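Local structure of phosphoribosylglycinamide synthetase (Anaerococcus prevotii, 4DIM) at residues D109-K114 / H127-N132; K144-V149 / F190-E195. The protein probably acts as an ATP-dependent ligase of the ATP-grasp superfamily, binding ATP and a metal ion such as manganese. All coordinates share one frame; numbering follows the deposited sequence.

Contact 1. Residues D109-K114 / H127-N132; sequences DKYKMK and HFVVRN
In the ATP-grasp region, His127 and Val129, in segment 127-132 at one edge of a four-stranded antiparallel sheet, meet Tyr111 and Lys114 in the first turns of helix 110-120. The imidazole of His127 presents an edge to the helix: NE2 lies 3.4 Å from Lys114 CB, and CD2 is equally close to Lys114 CG, which sits in the plane of the ring. On the same edge, NE2 comes within 3.8 Å of Tyr111 CA. With chi1 at 75°, His127 CG lies between its backbone N and carbonyl carbon, and the ring continues toward the helix. Next to it Val129 CG1 meets the edge of the phenol ring, 3.6 Å from Tyr111 CE1, and the two side chains cross at about a right angle. The polar ends serve other partners: Tyr111 OH bonds to the hydroxyl of Tyr184, and Lys114 NZ to Thr124, so this lysine contributes its methylenes to the contact. Asp109 is the N-cap of the helix, its OD2 accepting a weak bond from Lys112 N. The helix is therefore joined to the sheet margin by van der Waals contact with ring edges, while the tips of Tyr111 and Lys114 are bonded elsewhere.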
loop_
_atom_site.group_PDB
_atom_site.type_symbol
_atom_site.label_atom_id
_atom_site.label_comp_id
_atom_site.label_asym_id
_atom_site.label_seq_id
_atom_site.Cartn_x
_atom_site.Cartn_y
_atom_site.Cartn_z
ATOM N N ASP A 109 0.521 11.743 9.210
ATOM C CA ASP A 109 1.010 12.090 10.537
ATOM C C ASP A 109 0.356 11.213 11.574
ATOM O O ASP A 109 -0.829 11.374 11.851
ATOM C CB ASP A 109 0.742 13.576 10.825
ATOM C CG ASP A 109 1.499 14.103 12.037
ATOM O OD1 ASP A 109 2.753 14.080 12.012
ATOM O OD2 ASP A 109 0.845 14.562 12.990
ATOM N N LYS A 110 1.124 10.271 12.134
ATOM C CA LYS A 110 0.662 9.355 13.196
ATOM C C LYS A 110 0.022 10.072 14.415
ATOM O O LYS A 110 -0.917 9.534 14.966
ATOM C CB LYS A 110 1.822 8.462 13.708
ATOM C CG LYS A 110 2.081 7.192 12.880
ATOM C CD LYS A 110 2.310 5.947 13.769
ATOM C CE LYS A 110 2.231 4.643 13.009
ATOM N NZ LYS A 110 0.869 4.373 12.474
ATOM N N TYR A 111 0.528 11.244 14.837
ATOM C CA TYR A 111 -0.059 11.962 15.976
ATOM C C TYR A 111 -1.496 12.373 15.654
ATOM O O TYR A 111 -2.372 12.203 16.489
ATOM C CB TYR A 111 0.713 13.250 16.373
ATOM C CG TYR A 111 2.212 13.203 16.593
ATOM C CD1 TYR A 111 2.742 13.185 17.882
ATOM C CD2 TYR A 111 3.092 13.490 15.549
ATOM C CE1 TYR A 111 4.109 13.387 18.115
ATOM C CE2 TYR A 111 4.459 13.667 15.768
ATOM C CZ TYR A 111 4.971 13.575 17.050
ATOM O OH TYR A 111 6.318 13.713 17.277
ATOM N N LYS A 112 -1.702 12.962 14.460
ATOM C CA LYS A 112 -2.993 13.437 13.960
ATOM C C LYS A 112 -3.940 12.298 13.654
ATOM O O LYS A 112 -5.152 12.448 13.830
ATOM C CB LYS A 112 -2.831 14.266 12.675
ATOM C CG LYS A 112 -2.272 15.677 12.823
ATOM C CD LYS A 112 -2.223 16.394 11.439
ATOM C CE LYS A 112 -1.136 17.459 11.312
ATOM N NZ LYS A 112 -1.559 18.777 11.847
HETATM N N MSE A 113 -3.398 11.178 13.141
HETATM C CA MSE A 113 -4.178 9.973 12.835
HETATM C C MSE A 113 -4.689 9.351 14.109
HETATM O O MSE A 113 -5.864 9.018 14.207
HETATM C CB MSE A 113 -3.318 8.933 12.069
HETATM C CG MSE A 113 -4.148 7.890 11.307
HETATM SE SE MSE A 113 -3.211 6.257 10.796
HETATM C CE MSE A 113 -2.634 5.620 12.567
ATOM N N LYS A 114 -3.819 9.202 15.094
ATOM C CA LYS A 114 -4.177 8.557 16.363
ATOM C C LYS A 114 -5.099 9.448 17.209
ATOM O O LYS A 114 -5.784 8.939 18.103
ATOM C CB LYS A 114 -2.896 8.184 17.151
ATOM C CG LYS A 114 -1.991 7.194 16.415
ATOM C CD LYS A 114 -2.155 5.751 16.826
ATOM C CE LYS A 114 -1.006 4.885 16.329
ATOM N NZ LYS A 114 -1.449 3.678 15.563
ATOM N N HIS A 127 -1.378 6.100 21.973
ATOM C CA HIS A 127 -0.098 6.673 22.397
ATOM C C HIS A 127 -0.232 7.969 23.142
ATOM O O HIS A 127 -1.154 8.768 22.930
ATOM C CB HIS A 127 0.853 6.899 21.205
ATOM C CG HIS A 127 0.517 8.068 20.322
ATOM N ND1 HIS A 127 1.007 9.334 20.565
ATOM C CD2 HIS A 127 -0.222 8.103 19.199
ATOM C CE1 HIS A 127 0.553 10.096 19.582
ATOM N NE2 HIS A 127 -0.180 9.393 18.727
ATOM N N PHE A 128 0.786 8.212 23.953
ATOM C CA PHE A 128 0.882 9.432 24.731
ATOM C C PHE A 128 2.250 10.090 24.537
ATOM O O PHE A 128 3.288 9.419 24.578
ATOM C CB PHE A 128 0.598 9.119 26.210
ATOM C CG PHE A 128 -0.883 9.000 26.466
ATOM C CD1 PHE A 128 -1.693 10.130 26.484
ATOM C CD2 PHE A 128 -1.488 7.759 26.546
ATOM C CE1 PHE A 128 -3.069 10.025 26.676
ATOM C CE2 PHE A 128 -2.873 7.647 26.734
ATOM C CZ PHE A 128 -3.653 8.783 26.816
ATOM N N VAL A 129 2.218 11.421 24.330
ATOM C CA VAL A 129 3.411 12.272 24.123
ATOM C C VAL A 129 3.872 12.820 25.510
ATOM O O VAL A 129 3.611 13.965 25.861
ATOM C CB VAL A 129 3.197 13.404 23.058
ATOM C CG1 VAL A 129 3.477 12.901 21.642
ATOM C CG2 VAL A 129 1.793 14.018 23.125
ATOM N N VAL A 130 4.512 11.943 26.298
ATOM C CA VAL A 130 5.037 12.197 27.649
ATOM C C VAL A 130 6.237 13.210 27.636
ATOM O O VAL A 130 7.018 13.232 26.691
ATOM C CB VAL A 130 5.446 10.833 28.315
ATOM C CG1 VAL A 130 6.381 10.003 27.439
ATOM C CG2 VAL A 130 6.072 11.021 29.685
ATOM N N ARG A 131 6.371 14.039 28.694
ATOM C CA ARG A 131 7.492 15.005 28.867
ATOM C C ARG A 131 8.260 14.803 30.222
ATOM O O ARG A 131 9.310 15.414 30.379
ATOM C CB ARG A 131 7.013 16.479 28.727
ATOM C CG ARG A 131 7.041 16.944 27.268
ATOM C CD ARG A 131 6.229 18.188 26.947
ATOM N NE ARG A 131 6.214 18.451 25.502
ATOM C CZ ARG A 131 5.646 19.503 24.911
ATOM N NH1 ARG A 131 5.031 20.433 25.638
ATOM N NH2 ARG A 131 5.694 19.636 23.590
ATOM N N ASN A 132 7.783 13.916 31.142
ATOM C CA ASN A 132 8.419 13.641 32.452
ATOM C C ASN A 132 7.966 12.290 33.070
ATOM O O ASN A 132 6.912 11.773 32.694
ATOM C CB ASN A 132 8.100 14.779 33.462
ATOM C CG ASN A 132 6.644 15.196 33.456
ATOM O OD1 ASN A 132 5.780 14.445 33.900
ATOM N ND2 ASN A 132 6.324 16.370 32.898
#

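Contact 2. Residues K144-V149 / F190-E195; sequences KLPVIV and FIEGYE
Phe190 N donates to Pro146 O at 2.8 Å, with an N-H...O angle of 162°. Past this bond the phenyl ring leans over to Ile148, whose CG1 lies 3.4 Å from Phe190 CD1, the two side chains crossing obliquely. Chi1 of -172° swings Phe190 CG away from the backbone N, a turn that brings the ring against Ile148 CG1 and, at its edge, Pro146 CG, 4.2 Å from Phe190 CD2. Pro146, preceded by a cis peptide, also meets the bent side chain of Glu192 from the opposite direction. To one side, the end of Lys144 crosses Ile191 at about a right angle, CE being 3.5 Å from Ile191 CD1. Cutting Phe190 back to an alanine is likely to open a gap beside Ile148 CG1 and Pro146 CG. Further out, Ile162 of strand 161-163 touches both Phe190 and Ile148, and Glu189 accepts from Lys144 N. Residues 190-193 link strand 186-189 to strand 194-203 of the larger sheet, the linker that in ATP-grasp relatives borders the nucleotide pocket. One backbone bond and apolar packing thus hold Phe190 to Pro146 and to Ile148 of strand 147-150.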
loop_
_atom_site.group_PDB
_atom_site.type_symbol
_atom_site.label_atom_id
_atom_site.label_comp_id
_atom_site.label_asym_id
_atom_site.label_seq_id
_atom_site.Cartn_x
_atom_site.Cartn_y
_atom_site.Cartn_z
ATOM N N LYS A 144 -2.459 -0.100 27.747
ATOM C CA LYS A 144 -2.241 -1.503 28.096
ATOM C C LYS A 144 -0.780 -1.894 27.797
ATOM O O LYS A 144 -0.225 -1.494 26.765
ATOM C CB LYS A 144 -3.259 -2.447 27.366
ATOM C CG LYS A 144 -2.864 -3.011 25.979
ATOM C CD LYS A 144 -4.014 -3.813 25.323
ATOM C CE LYS A 144 -3.914 -3.894 23.811
ATOM N NZ LYS A 144 -4.708 -2.824 23.137
ATOM N N LEU A 145 -0.162 -2.660 28.716
ATOM C CA LEU A 145 1.196 -3.190 28.534
ATOM C C LEU A 145 1.149 -4.349 27.524
ATOM O O LEU A 145 0.093 -4.969 27.384
ATOM C CB LEU A 145 1.805 -3.686 29.870
ATOM C CG LEU A 145 2.570 -2.643 30.674
ATOM C CD1 LEU A 145 1.647 -1.522 31.139
ATOM C CD2 LEU A 145 3.275 -3.297 31.845
ATOM N N PRO A 146 2.262 -4.736 26.871
ATOM C CA PRO A 146 3.576 -4.074 26.883
ATOM C C PRO A 146 3.544 -2.780 26.095
ATOM O O PRO A 146 2.596 -2.490 25.373
ATOM C CB PRO A 146 4.514 -5.103 26.237
ATOM C CG PRO A 146 3.639 -6.128 25.550
ATOM C CD PRO A 146 2.202 -5.843 25.899
ATOM N N VAL A 147 4.575 -1.982 26.269
ATOM C CA VAL A 147 4.682 -0.706 25.586
ATOM C C VAL A 147 6.040 -0.578 24.993
ATOM O O VAL A 147 6.977 -1.308 25.334
ATOM C CB VAL A 147 4.366 0.516 26.477
ATOM C CG1 VAL A 147 2.873 0.685 26.687
ATOM C CG2 VAL A 147 5.093 0.433 27.804
ATOM N N ILE A 148 6.104 0.336 24.047
ATOM C CA ILE A 148 7.302 0.768 23.366
ATOM C C ILE A 148 7.590 2.175 23.849
ATOM O O ILE A 148 6.651 2.954 24.042
ATOM C CB ILE A 148 7.064 0.723 21.862
ATOM C CG1 ILE A 148 7.144 -0.706 21.345
ATOM C CG2 ILE A 148 8.021 1.645 21.139
ATOM C CD1 ILE A 148 8.527 -1.206 20.968
ATOM N N VAL A 149 8.868 2.498 24.043
ATOM C CA VAL A 149 9.336 3.854 24.349
ATOM C C VAL A 149 10.199 4.255 23.211
ATOM O O VAL A 149 11.138 3.532 22.849
ATOM C CB VAL A 149 10.071 4.036 25.664
ATOM C CG1 VAL A 149 10.176 5.514 25.961
ATOM C CG2 VAL A 149 9.354 3.313 26.801
ATOM N N PHE A 190 2.305 -1.567 22.724
ATOM C CA PHE A 190 2.970 -2.519 21.863
ATOM C C PHE A 190 1.972 -3.633 21.583
ATOM O O PHE A 190 1.565 -4.344 22.508
ATOM C CB PHE A 190 4.266 -3.028 22.504
ATOM C CG PHE A 190 5.104 -3.876 21.571
ATOM C CD1 PHE A 190 5.417 -3.432 20.291
ATOM C CD2 PHE A 190 5.551 -5.129 21.958
ATOM C CE1 PHE A 190 6.130 -4.243 19.410
ATOM C CE2 PHE A 190 6.285 -5.926 21.085
ATOM C CZ PHE A 190 6.570 -5.480 19.814
ATOM N N ILE A 191 1.490 -3.705 20.331
ATOM C CA ILE A 191 0.503 -4.685 19.885
ATOM C C ILE A 191 1.266 -5.728 19.119
ATOM O O ILE A 191 1.832 -5.440 18.083
ATOM C CB ILE A 191 -0.614 -4.023 19.030
ATOM C CG1 ILE A 191 -1.205 -2.767 19.702
ATOM C CG2 ILE A 191 -1.711 -5.018 18.706
ATOM C CD1 ILE A 191 -2.008 -3.027 20.975
ATOM N N GLU A 192 1.345 -6.917 19.643
ATOM C CA GLU A 192 2.060 -7.987 18.978
ATOM C C GLU A 192 0.984 -9.022 18.640
ATOM O O GLU A 192 0.156 -9.342 19.490
ATOM C CB GLU A 192 3.269 -8.502 19.837
ATOM C CG GLU A 192 2.993 -9.085 21.217
ATOM C CD GLU A 192 2.647 -8.149 22.367
ATOM O OE1 GLU A 192 3.142 -8.423 23.484
ATOM O OE2 GLU A 192 1.788 -7.248 22.198
ATOM N N GLY A 193 0.901 -9.409 17.370
ATOM C CA GLY A 193 -0.113 -10.364 16.947
ATOM C C GLY A 193 -0.038 -10.744 15.482
ATOM O O GLY A 193 1.016 -10.632 14.869
ATOM N N TYR A 194 -1.158 -11.194 14.908
ATOM C CA TYR A 194 -1.188 -11.570 13.489
ATOM C C TYR A 194 -1.298 -10.302 12.598
ATOM O O TYR A 194 -2.310 -9.587 12.656
ATOM C CB TYR A 194 -2.330 -12.569 13.195
ATOM C CG TYR A 194 -2.274 -13.096 11.779
ATOM C CD1 TYR A 194 -1.202 -13.874 11.344
ATOM C CD2 TYR A 194 -3.240 -12.739 10.841
ATOM C CE1 TYR A 194 -1.082 -14.269 10.013
ATOM C CE2 TYR A 194 -3.157 -13.178 9.518
ATOM C CZ TYR A 194 -2.064 -13.925 9.100
ATOM O OH TYR A 194 -1.927 -14.352 7.791
ATOM N N GLU A 195 -0.232 -10.012 11.809
ATOM C CA GLU A 195 -0.218 -8.845 10.905
ATOM C C GLU A 195 -0.821 -9.189 9.556
ATOM O O GLU A 195 -0.503 -10.214 8.963
ATOM C CB GLU A 195 1.186 -8.305 10.667
ATOM C CG GLU A 195 1.896 -7.808 11.899
ATOM C CD GLU A 195 3.363 -7.460 11.685
ATOM O OE1 GLU A 195 3.906 -7.772 10.599
ATOM O OE2 GLU A 195 3.972 -6.880 12.614
#

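How the contacts relate
Both contacts involve the four-stranded antiparallel sheet of the ATP-grasp region, their centres about 16 Å apart and their nearest atoms about 6 Å apart without touching. Contact 1 lies at the surface, where a helix meets one outermost strand, 127-128. Contact 2 is partly buried and involves the inner strand 147-150 and the linker leaving its neighbour 186-189. Strand 186-189 ties the two together: it pairs with both 127-128 and 147-150, and its Glu188 and Ile186 also touch side chains of contact 1. Contact 1 is van der Waals packing, mostly of side chains, whereas contact 2 adds a backbone hydrogen bond, in keeping with its continuation of strand pairing.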